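Antisigma-factor antagonist, STAS (Rhodobacter sphaeroides, PDB 3OIZ) is the STAS domain of a probable SulP-type sulfate transporter of the membrane, and probably serves in regulation or protein contacts rather than in transport itself. Local coordinates at residues Q63-A68 against V79-M84. Residues are numbered along the deposited sequence; the frame is centred on the assembly and turned at random.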
# COMPACT_ATOMS: atom_id res chain seq x y z
N GLN A 63 -9.97 -3.36 -2.05
CA GLN A 63 -9.96 -2.98 -3.49
C GLN A 63 -9.02 -1.81 -3.73
O GLN A 63 -8.40 -1.74 -4.81
CB GLN A 63 -11.38 -2.63 -3.90
CG GLN A 63 -12.24 -3.89 -4.03
CD GLN A 63 -13.68 -3.54 -4.33
OE1 GLN A 63 -14.21 -2.52 -3.86
NE2 GLN A 63 -14.34 -4.35 -5.14
N ALA A 64 -8.88 -0.91 -2.74
CA ALA A 64 -7.95 0.21 -2.86
C ALA A 64 -6.51 -0.29 -2.86
O ALA A 64 -5.68 0.17 -3.68
CB ALA A 64 -8.19 1.25 -1.72
N LEU A 65 -6.20 -1.23 -1.97
CA LEU A 65 -4.86 -1.83 -2.00
C LEU A 65 -4.61 -2.49 -3.37
O LEU A 65 -3.52 -2.34 -3.99
CB LEU A 65 -4.73 -2.84 -0.85
CG LEU A 65 -3.43 -3.65 -0.77
CD1 LEU A 65 -2.19 -2.76 -0.64
CD2 LEU A 65 -3.57 -4.62 0.46
N ASP A 66 -5.61 -3.23 -3.84
CA ASP A 66 -5.48 -3.95 -5.13
C ASP A 66 -5.24 -2.92 -6.25
O ASP A 66 -4.45 -3.17 -7.18
CB ASP A 66 -6.75 -4.72 -5.44
CG ASP A 66 -6.93 -5.96 -4.56
OD1 ASP A 66 -5.98 -6.36 -3.83
OD2 ASP A 66 -8.08 -6.52 -4.59
N MSE A 67 -5.94 -1.79 -6.18
CA MSE A 67 -5.77 -0.74 -7.18
C MSE A 67 -4.37 -0.13 -7.13
O MSE A 67 -3.78 0.17 -8.19
CB MSE A 67 -6.87 0.33 -7.04
CG MSE A 67 -6.81 1.42 -8.12
SE MSE A 67 -7.09 0.71 -9.91
CE MSE A 67 -9.02 0.61 -9.81
N ALA A 68 -3.83 0.07 -5.91
CA ALA A 68 -2.49 0.64 -5.78
C ALA A 68 -1.51 -0.35 -6.43
O ALA A 68 -0.60 0.04 -7.20
CB ALA A 68 -2.14 0.86 -4.33
N VAL A 79 5.46 -6.05 -8.28
CA VAL A 79 4.90 -5.59 -7.02
C VAL A 79 4.58 -6.79 -6.15
O VAL A 79 4.02 -7.83 -6.63
CB VAL A 79 3.60 -4.77 -7.20
CG1 VAL A 79 3.07 -4.27 -5.86
CG2 VAL A 79 3.81 -3.59 -8.19
N ARG A 80 4.95 -6.67 -4.88
CA ARG A 80 4.54 -7.68 -3.92
C ARG A 80 3.98 -7.07 -2.65
O ARG A 80 4.46 -6.02 -2.19
CB ARG A 80 5.67 -8.63 -3.59
CG ARG A 80 6.88 -8.08 -2.93
CD ARG A 80 8.00 -9.15 -2.84
NE ARG A 80 9.19 -8.68 -2.11
CZ ARG A 80 9.39 -8.84 -0.79
NH1 ARG A 80 8.49 -9.47 -0.03
NH2 ARG A 80 10.51 -8.37 -0.22
N ILE A 81 3.00 -7.76 -2.07
CA ILE A 81 2.42 -7.34 -0.81
C ILE A 81 3.06 -8.20 0.27
O ILE A 81 3.21 -9.41 0.09
CB ILE A 81 0.88 -7.53 -0.77
CG1 ILE A 81 0.20 -6.61 -1.80
CG2 ILE A 81 0.37 -7.15 0.62
CD1 ILE A 81 -1.38 -6.78 -1.88
N VAL A 82 3.45 -7.58 1.38
CA VAL A 82 3.95 -8.29 2.58
C VAL A 82 2.93 -8.07 3.67
O VAL A 82 2.42 -6.96 3.84
CB VAL A 82 5.30 -7.70 3.05
CG1 VAL A 82 5.69 -8.22 4.45
CG2 VAL A 82 6.41 -8.06 2.05
N GLY A 83 2.59 -9.13 4.42
CA GLY A 83 1.69 -8.93 5.57
C GLY A 83 0.20 -8.99 5.26
O GLY A 83 -0.59 -8.58 6.09
N MSE A 84 -0.18 -9.45 4.05
CA MSE A 84 -1.59 -9.53 3.71
C MSE A 84 -2.39 -10.37 4.69
O MSE A 84 -3.51 -10.01 5.03
CB MSE A 84 -1.81 -10.01 2.27
CG MSE A 84 -3.28 -9.97 1.82
SE MSE A 84 -3.81 -8.09 1.70
CE MSE A 84 -5.58 -8.18 1.01
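Leu65, on helix 59-74, faces Ile81 of strand 78-82 across a backbone gap of 9.2 Å between their CA atoms, a spacing bridged here by apolar side chains. Just past the strand, Gly83 takes the N-cap position of helix 84-88, and this turn brings Met84 back toward the same leucine. Leu65 and Ile81 reach for each other tip to tip, Leu65 CD2 lying 3.9 Å from Ile81 CD1, and the same CD1 also rests against Leu65 CG. With CG1 anti to the carbonyl carbon (chi1 -65°) and the chain then extended, Ile81 presents its terminal methyl to the helix. The contact lies inside a beta-alpha-beta crossover of the STAS fold, made of strand 46-51, helix 59-74 and the parallel edge strand 78-82 of the mixed four-stranded sheet, and it exemplifies how apolar side chains seat a helix back on the strand that follows it. Selenomethionine Met84 arrives differently, running past Leu65 in the opposite direction so that its SE sits 3.7 Å from Leu65 CD2. Its chain bends at chi2 (68°), and CE follows alongside the same methyl. Ile49, Ile56 and Phe34 also touch the buried Leu65, while Val69, one helical turn further on, packs against Ile81.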